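Local atomic coordinates of putative uncharacterized protein (Pyrococcus furiosus, PDB entry 3VR0), a protein that activates the archaeal proteasome, as a homologue of proteasome assembly chaperones of the PAC2 family. Residues I42-A50 with I139-P147; E83-Y91 with L102-Q110. One frame throughout, in Å; residues are numbered along the deposited sequence.

Both contacts involve the large mixed sheet of the PAC2 domain. Contact 1 lays the start of helix 45-57 across strand 137-145; contact 2 pairs the strands 87-92 and 102-107 of a hairpin in the same sheet, and lies within the chain span that separates the two segments of contact 1. Their centres are about 15 Å apart. Helix 45-57 bridges them: K47 NZ lies 2.9 Å from G107 O, a probable hydrogen bond, and A50 CB packs 3.8 Å from I104 CG2. Bound gold ions lie near both, about 4 Å from G142 and about 7 Å from the side chain of N87.

Contact 1: I42-A50 with I139-P147; sequences IGLVGKLAA and ITMGGYQVP
G46 rests almost directly on the strand backbone, its CA 3.9 Å from the CA of G142 and 3.4 Å from M141 O in a CA-H...O contact. Neither glycine has a side chain to hold the two backbones apart, and helix 45-50 approaches strand 139-145 to 6.1 Å between axes, the directions running 134° apart. No conventional hydrogen bond spans the interface; close backbone packing and apolar contacts make it up. G143 is the second point of close approach: I42 lies over it, with CB 3.7 Å from G143 CA and both branches against the same residue. CG1 meets its carbonyl group, while CG2, which stands anti to the I42 backbone N, also reaches the chain at Q145. Between these two places V45 sets CG1 beside G142 O at 3.2 Å and turns CG2 to G143 CA. M141 supplies the long side chain from the strand. Its chain bends at the last torsion (chi3 -58°), which brings the methyl CE against the helix, 3.7 Å from A49 CB and at a like separation from A50 CB, with the sulfur SD also near A49 CB. The lead-in is set by the bond from V45 N to I42 O and by L44 at the N-cap; L48 N to L44 O then opens the helix. G43 and L44, both at positive phi, turn the chain into it, and G43 is backbone-bonded to D220. Farther out, V227 of helix 221-235 touches both V45 and M141, and A224 of that helix meets L48. Strand 137-145 runs between strands 34-37 and 206-214, so this contact seats the helix that follows strand 34-37 on a central strand of the sheet, while helix 221-235 packs beside it.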
loop_
_atom_site.group_PDB
_atom_site.type_symbol
_atom_site.label_atom_id
_atom_site.label_comp_id
_atom_site.label_asym_id
_atom_site.label_seq_id
_atom_site.Cartn_x
_atom_site.Cartn_y
_atom_site.Cartn_z
ATOM N N ILE C 42 -2.436 -9.477 20.964
ATOM C CA ILE C 42 -1.388 -9.890 21.918
ATOM C C ILE C 42 -1.834 -11.110 22.742
ATOM O O ILE C 42 -2.865 -11.062 23.435
ATOM C CB ILE C 42 -1.026 -8.724 22.891
ATOM C CG1 ILE C 42 -0.603 -7.449 22.123
ATOM C CG2 ILE C 42 0.043 -9.159 23.946
ATOM C CD1 ILE C 42 0.445 -7.695 21.125
ATOM N N GLY C 43 -1.073 -12.199 22.629
ATOM C CA GLY C 43 -1.232 -13.381 23.491
ATOM C C GLY C 43 -2.520 -14.145 23.281
ATOM O O GLY C 43 -2.846 -15.018 24.060
ATOM N N LEU C 44 -3.219 -13.824 22.195
ATOM C CA LEU C 44 -4.591 -14.266 21.904
ATOM C C LEU C 44 -5.519 -14.063 23.077
ATOM O O LEU C 44 -6.455 -14.813 23.245
ATOM C CB LEU C 44 -4.633 -15.691 21.343
ATOM C CG LEU C 44 -3.952 -15.856 19.987
ATOM C CD1 LEU C 44 -3.724 -17.326 19.653
ATOM C CD2 LEU C 44 -4.710 -15.149 18.865
ATOM N N VAL C 45 -5.232 -13.039 23.870
ATOM C CA VAL C 45 -5.948 -12.758 25.098
ATOM C C VAL C 45 -7.427 -12.435 24.871
ATOM O O VAL C 45 -8.288 -13.091 25.451
ATOM C CB VAL C 45 -5.328 -11.560 25.886
ATOM C CG1 VAL C 45 -6.275 -11.123 26.995
ATOM C CG2 VAL C 45 -3.983 -11.914 26.465
ATOM N N GLY C 46 -7.690 -11.391 24.071
ATOM C CA GLY C 46 -9.052 -10.954 23.733
ATOM C C GLY C 46 -9.823 -12.082 23.081
ATOM O O GLY C 46 -10.973 -12.324 23.419
ATOM N N LYS C 47 -9.183 -12.787 22.155
ATOM C CA LYS C 47 -9.828 -13.898 21.477
ATOM C C LYS C 47 -10.244 -15.073 22.387
ATOM O O LYS C 47 -11.367 -15.567 22.280
ATOM C CB LYS C 47 -8.983 -14.402 20.324
ATOM C CG LYS C 47 -9.657 -15.549 19.589
ATOM C CD LYS C 47 -8.843 -15.989 18.392
ATOM C CE LYS C 47 -9.589 -17.065 17.601
ATOM N NZ LYS C 47 -9.185 -17.020 16.174
ATOM N N LEU C 48 -9.336 -15.534 23.250
ATOM C CA LEU C 48 -9.648 -16.623 24.187
ATOM C C LEU C 48 -10.770 -16.229 25.095
ATOM O O LEU C 48 -11.682 -16.997 25.312
ATOM C CB LEU C 48 -8.455 -16.993 25.070
ATOM C CG LEU C 48 -7.352 -17.816 24.431
ATOM C CD1 LEU C 48 -6.234 -17.877 25.448
ATOM C CD2 LEU C 48 -7.840 -19.211 24.095
ATOM N N ALA C 49 -10.663 -15.028 25.622
ATOM C CA ALA C 49 -11.671 -14.422 26.456
ATOM C C ALA C 49 -13.035 -14.416 25.717
ATOM O O ALA C 49 -14.015 -14.897 26.266
ATOM C CB ALA C 49 -11.259 -13.052 26.843
ATOM N N ALA C 50 -13.092 -13.911 24.482
ATOM C CA ALA C 50 -14.374 -13.848 23.768
ATOM C C ALA C 50 -14.943 -15.217 23.446
ATOM O O ALA C 50 -16.149 -15.427 23.620
ATOM C CB ALA C 50 -14.296 -12.978 22.483
ATOM N N ILE C 139 -17.048 -2.745 24.890
ATOM C CA ILE C 139 -15.981 -3.177 25.763
ATOM C C ILE C 139 -14.981 -3.916 24.888
ATOM O O ILE C 139 -15.357 -4.845 24.204
ATOM C CB ILE C 139 -16.536 -4.148 26.854
ATOM C CG1 ILE C 139 -17.571 -3.421 27.751
ATOM C CG2 ILE C 139 -15.393 -4.666 27.690
ATOM C CD1 ILE C 139 -18.154 -4.370 28.872
ATOM N N THR C 140 -13.709 -3.501 24.867
ATOM C CA THR C 140 -12.729 -4.268 24.075
ATOM C C THR C 140 -11.776 -5.023 25.001
ATOM O O THR C 140 -11.431 -4.554 26.055
ATOM C CB THR C 140 -11.940 -3.368 23.098
ATOM O OG1 THR C 140 -11.229 -2.423 23.855
ATOM C CG2 THR C 140 -12.895 -2.550 22.162
ATOM N N MET C 141 -11.359 -6.195 24.572
ATOM C CA MET C 141 -10.545 -7.050 25.350
ATOM C C MET C 141 -9.328 -7.336 24.517
ATOM O O MET C 141 -9.435 -7.563 23.309
ATOM C CB MET C 141 -11.297 -8.363 25.605
ATOM C CG MET C 141 -12.711 -8.118 26.280
ATOM S SD MET C 141 -13.409 -9.698 26.758
ATOM C CE MET C 141 -13.448 -10.559 25.214
ATOM N N GLY C 142 -8.172 -7.371 25.166
ATOM C CA GLY C 142 -6.958 -7.815 24.511
ATOM C C GLY C 142 -5.765 -7.881 25.485
ATOM O O GLY C 142 -5.939 -7.946 26.706
ATOM N N GLY C 143 -4.558 -7.855 24.923
ATOM C CA GLY C 143 -3.309 -8.000 25.695
ATOM C C GLY C 143 -2.479 -6.730 25.736
ATOM O O GLY C 143 -2.605 -5.846 24.869
ATOM N N TYR C 144 -1.639 -6.640 26.760
ATOM C CA TYR C 144 -0.642 -5.591 26.877
ATOM C C TYR C 144 0.724 -6.259 27.031
ATOM O O TYR C 144 0.974 -6.918 28.033
ATOM C CB TYR C 144 -0.948 -4.682 28.060
ATOM C CG TYR C 144 0.051 -3.559 28.229
ATOM C CD1 TYR C 144 -0.093 -2.362 27.528
ATOM C CD2 TYR C 144 1.136 -3.690 29.105
ATOM C CE1 TYR C 144 0.806 -1.336 27.672
ATOM C CE2 TYR C 144 2.062 -2.658 29.256
ATOM C CZ TYR C 144 1.888 -1.485 28.538
ATOM O OH TYR C 144 2.786 -0.468 28.689
ATOM N N GLN C 145 1.566 -6.109 26.011
ATOM C CA GLN C 145 2.860 -6.790 25.903
ATOM C C GLN C 145 3.837 -6.333 26.993
ATOM O O GLN C 145 4.058 -5.133 27.174
ATOM C CB GLN C 145 3.468 -6.550 24.511
ATOM C CG GLN C 145 4.976 -6.864 24.379
ATOM C CD GLN C 145 5.250 -8.316 24.093
ATOM O OE1 GLN C 145 6.034 -8.667 23.202
ATOM N NE2 GLN C 145 4.589 -9.177 24.832
ATOM N N VAL C 146 4.412 -7.311 27.691
ATOM C CA VAL C 146 5.236 -7.072 28.880
ATOM C C VAL C 146 6.469 -8.025 28.859
ATOM O O VAL C 146 6.345 -9.183 28.463
ATOM C CB VAL C 146 4.325 -7.221 30.151
ATOM C CG1 VAL C 146 4.549 -8.537 30.874
ATOM C CG2 VAL C 146 4.418 -6.029 31.054
ATOM N N PRO C 147 7.667 -7.538 29.260
ATOM C CA PRO C 147 8.847 -8.417 29.156
ATOM C C PRO C 147 8.851 -9.635 30.123
ATOM O O PRO C 147 9.523 -10.641 29.852
ATOM C CB PRO C 147 10.021 -7.466 29.420
ATOM C CG PRO C 147 9.453 -6.348 30.237
ATOM C CD PRO C 147 7.989 -6.238 29.894
#

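Contact 2: E83-Y91 with L102-Q110; sequences ELMKNEFYY and LIIVTGDTQ
E88 with T106 and Y90 with I104 form hydrogen-bonded pairs of an antiparallel hairpin, alternating with the non-hydrogen-bonded pairs N87-G107, F89-V105 and Y91-I103, at a strand angle of 155°. The four backbone bonds include a short one from E88 N to T106 O, 2.7 Å. On the face of N87, F89 and Y91, V105 puts its CG2 over the F89 ring, 4.1 Å from the centroid and 12° off the normal, in a CH-pi contact. I103 CG2 approaches the rim of the same ring, 3.7 Å from CD1; F129 of helix 116-131 meets the ring edge-to-face. Beyond G107 the regular pairing ends, and the chain is held by one more backbone bond, D108 N to K86 O, and by side chains. K86 N donates to D108 OD2 (3.0 Å), reaching it on the anti side of the carboxylate in a bent bond. R77 forms a salt bridge with this same oxygen. N87 directs ND2 to T109 O, 3.1 Å away and in the carbonyl plane; a water donates to N87 OD1 and T109 O, fastening the amide at both ends. G107 CA lies 3.4 Å from K86 O. T109 CG2 meets M85 CB across the end. On the other face, the Y90 hydroxyl donates to E88 OE1 from above the carboxylate plane. K86 NZ links E83 OE1, at 2.6 Å, with E88 OE2 in a longer salt bridge. K61 and R77 add charges to this network, which would be expected to favour ionised carboxylates. F89, V105 and I103 thus pack under helix 116-131, while the hairpin's open end is held by a backbone bond together with the D108 carboxylate and N87 amide.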
loop_
_atom_site.group_PDB
_atom_site.type_symbol
_atom_site.label_atom_id
_atom_site.label_comp_id
_atom_site.label_asym_id
_atom_site.label_seq_id
_atom_site.Cartn_x
_atom_site.Cartn_y
_atom_site.Cartn_z
ATOM N N GLU C 83 -12.508 -21.730 3.435
ATOM C CA GLU C 83 -13.246 -20.517 3.675
ATOM C C GLU C 83 -12.334 -19.270 3.779
ATOM O O GLU C 83 -11.315 -19.295 4.448
ATOM C CB GLU C 83 -14.042 -20.660 4.971
ATOM C CG GLU C 83 -15.134 -19.647 5.120
ATOM C CD GLU C 83 -16.087 -19.973 6.277
ATOM O OE1 GLU C 83 -15.625 -20.484 7.320
ATOM O OE2 GLU C 83 -17.299 -19.679 6.146
ATOM N N LEU C 84 -12.758 -18.167 3.170
ATOM C CA LEU C 84 -12.119 -16.889 3.395
ATOM C C LEU C 84 -11.969 -16.599 4.880
ATOM O O LEU C 84 -12.726 -17.117 5.729
ATOM C CB LEU C 84 -12.932 -15.768 2.759
ATOM C CG LEU C 84 -13.058 -15.706 1.249
ATOM C CD1 LEU C 84 -14.018 -14.566 0.946
ATOM C CD2 LEU C 84 -11.710 -15.467 0.579
ATOM N N MET C 85 -11.001 -15.743 5.184
ATOM C CA MET C 85 -10.846 -15.263 6.526
ATOM C C MET C 85 -11.983 -14.309 6.855
ATOM O O MET C 85 -12.532 -13.636 5.956
ATOM C CB MET C 85 -9.469 -14.641 6.701
ATOM C CG MET C 85 -8.344 -15.767 6.593
ATOM S SD MET C 85 -6.828 -15.252 7.328
ATOM C CE MET C 85 -6.522 -14.018 6.130
ATOM N N LYS C 86 -12.376 -14.301 8.121
ATOM C CA LYS C 86 -13.632 -13.671 8.474
ATOM C C LYS C 86 -13.650 -13.320 9.948
ATOM O O LYS C 86 -12.780 -13.780 10.728
ATOM C CB LYS C 86 -14.801 -14.637 8.119
ATOM C CG LYS C 86 -14.884 -15.874 9.086
ATOM C CD LYS C 86 -15.879 -16.967 8.584
ATOM C CE LYS C 86 -16.007 -18.063 9.645
ATOM N NZ LYS C 86 -16.927 -19.141 9.183
ATOM N N ASN C 87 -14.580 -12.449 10.316
ATOM C CA ASN C 87 -14.925 -12.242 11.715
ATOM C C ASN C 87 -16.380 -12.735 11.873
ATOM O O ASN C 87 -17.135 -12.821 10.866
ATOM C CB ASN C 87 -14.825 -10.766 12.115
ATOM C CG ASN C 87 -13.401 -10.198 11.960
ATOM O OD1 ASN C 87 -13.237 -8.978 11.974
ATOM N ND2 ASN C 87 -12.373 -11.081 11.813
ATOM N N GLU C 88 -16.770 -13.026 13.112
ATOM C CA GLU C 88 -18.079 -13.593 13.380
ATOM C C GLU C 88 -18.692 -12.792 14.469
ATOM O O GLU C 88 -17.988 -12.426 15.415
ATOM C CB GLU C 88 -17.950 -15.036 13.853
ATOM C CG GLU C 88 -17.384 -15.994 12.813
ATOM C CD GLU C 88 -17.216 -17.433 13.360
ATOM O OE1 GLU C 88 -16.862 -17.627 14.571
ATOM O OE2 GLU C 88 -17.448 -18.387 12.572
ATOM N N PHE C 89 -19.984 -12.497 14.342
ATOM C CA PHE C 89 -20.714 -11.837 15.402
ATOM C C PHE C 89 -21.678 -12.842 16.053
ATOM O O PHE C 89 -22.395 -13.564 15.340
ATOM C CB PHE C 89 -21.533 -10.664 14.863
ATOM C CG PHE C 89 -20.719 -9.537 14.324
ATOM C CD1 PHE C 89 -20.465 -8.385 15.115
ATOM C CD2 PHE C 89 -20.257 -9.570 13.017
ATOM C CE1 PHE C 89 -19.740 -7.301 14.589
ATOM C CE2 PHE C 89 -19.497 -8.473 12.482
ATOM C CZ PHE C 89 -19.253 -7.360 13.254
ATOM N N TYR C 90 -21.684 -12.872 17.393
ATOM C CA TYR C 90 -22.580 -13.719 18.188
ATOM C C TYR C 90 -23.433 -12.815 19.048
ATOM O O TYR C 90 -22.983 -11.731 19.456
ATOM C CB TYR C 90 -21.781 -14.647 19.124
ATOM C CG TYR C 90 -21.024 -15.719 18.386
ATOM C CD1 TYR C 90 -21.482 -17.021 18.345
ATOM C CD2 TYR C 90 -19.855 -15.411 17.709
ATOM C CE1 TYR C 90 -20.779 -17.998 17.636
ATOM C CE2 TYR C 90 -19.151 -16.363 17.015
ATOM C CZ TYR C 90 -19.615 -17.643 16.971
ATOM O OH TYR C 90 -18.883 -18.564 16.267
ATOM N N TYR C 91 -24.657 -13.218 19.357
ATOM C CA TYR C 91 -25.399 -12.409 20.331
ATOM C C TYR C 91 -25.863 -13.223 21.538
ATOM O O TYR C 91 -25.999 -14.463 21.484
ATOM C CB TYR C 91 -26.610 -11.734 19.670
ATOM C CG TYR C 91 -27.793 -12.693 19.440
ATOM C CD1 TYR C 91 -28.811 -12.843 20.412
ATOM C CD2 TYR C 91 -27.862 -13.447 18.279
ATOM C CE1 TYR C 91 -29.904 -13.714 20.196
ATOM C CE2 TYR C 91 -28.923 -14.294 18.028
ATOM C CZ TYR C 91 -29.941 -14.445 19.001
ATOM O OH TYR C 91 -30.969 -15.301 18.723
ATOM N N LEU C 102 -25.927 -8.745 24.667
ATOM C CA LEU C 102 -24.556 -8.656 24.145
ATOM C C LEU C 102 -24.491 -8.934 22.668
ATOM O O LEU C 102 -25.240 -9.783 22.158
ATOM C CB LEU C 102 -23.587 -9.612 24.855
ATOM C CG LEU C 102 -23.633 -9.442 26.395
ATOM C CD1 LEU C 102 -22.835 -10.516 27.107
ATOM C CD2 LEU C 102 -23.188 -8.014 26.799
ATOM N N ILE C 103 -23.572 -8.213 22.005
ATOM C CA ILE C 103 -22.992 -8.642 20.726
ATOM C C ILE C 103 -21.481 -8.844 20.958
ATOM O O ILE C 103 -20.790 -7.953 21.524
ATOM C CB ILE C 103 -23.197 -7.556 19.621
ATOM C CG1 ILE C 103 -24.686 -7.241 19.451
ATOM C CG2 ILE C 103 -22.493 -7.974 18.233
ATOM C CD1 ILE C 103 -24.971 -6.139 18.454
ATOM N N ILE C 104 -20.973 -9.980 20.485
ATOM C CA ILE C 104 -19.606 -10.320 20.687
ATOM C C ILE C 104 -19.004 -10.632 19.326
ATOM O O ILE C 104 -19.547 -11.417 18.581
ATOM C CB ILE C 104 -19.428 -11.543 21.649
ATOM C CG1 ILE C 104 -20.098 -11.272 22.993
ATOM C CG2 ILE C 104 -17.895 -11.867 21.834
ATOM C CD1 ILE C 104 -20.354 -12.571 23.828
ATOM N N VAL C 105 -17.904 -9.969 18.987
ATOM C CA VAL C 105 -17.238 -10.273 17.721
ATOM C C VAL C 105 -15.918 -10.959 18.032
ATOM O O VAL C 105 -15.224 -10.575 18.969
ATOM C CB VAL C 105 -16.980 -8.996 16.843
ATOM C CG1 VAL C 105 -16.048 -7.978 17.546
ATOM C CG2 VAL C 105 -16.415 -9.365 15.482
ATOM N N THR C 106 -15.603 -11.972 17.248
ATOM C CA THR C 106 -14.277 -12.570 17.208
ATOM C C THR C 106 -13.981 -12.974 15.752
ATOM O O THR C 106 -14.741 -12.665 14.844
ATOM C CB THR C 106 -14.147 -13.773 18.220
ATOM O OG1 THR C 106 -12.771 -14.141 18.361
ATOM C CG2 THR C 106 -14.939 -15.030 17.797
ATOM N N GLY C 107 -12.894 -13.675 15.509
ATOM C CA GLY C 107 -12.598 -14.079 14.151
ATOM C C GLY C 107 -11.183 -14.544 13.918
ATOM O O GLY C 107 -10.388 -14.689 14.859
ATOM N N ASP C 108 -10.886 -14.852 12.662
ATOM C CA ASP C 108 -9.584 -15.362 12.291
ATOM C C ASP C 108 -8.442 -14.312 12.440
ATOM O O ASP C 108 -7.300 -14.682 12.695
ATOM C CB ASP C 108 -9.605 -15.810 10.830
ATOM C CG ASP C 108 -10.635 -16.898 10.546
ATOM O OD1 ASP C 108 -10.652 -17.921 11.246
ATOM O OD2 ASP C 108 -11.400 -16.756 9.575
ATOM N N THR C 109 -8.716 -13.027 12.239
ATOM C CA THR C 109 -7.616 -12.122 11.950
ATOM C C THR C 109 -8.094 -10.721 12.059
ATOM O O THR C 109 -9.320 -10.459 12.133
ATOM C CB THR C 109 -7.074 -12.288 10.449
ATOM O OG1 THR C 109 -5.889 -11.492 10.252
ATOM C CG2 THR C 109 -8.120 -11.854 9.400
ATOM N N GLN C 110 -7.130 -9.814 12.089
ATOM C CA GLN C 110 -7.399 -8.415 11.861
ATOM C C GLN C 110 -6.706 -8.104 10.545
ATOM O O GLN C 110 -5.988 -8.944 9.995
ATOM C CB GLN C 110 -6.833 -7.544 12.994
ATOM C CG GLN C 110 -7.429 -7.831 14.381
ATOM C CD GLN C 110 -7.270 -6.670 15.372
ATOM O OE1 GLN C 110 -7.439 -5.496 15.031
ATOM N NE2 GLN C 110 -6.963 -7.007 16.621
HETATM O O HOH W 1 -10.801 -7.710 12.180
#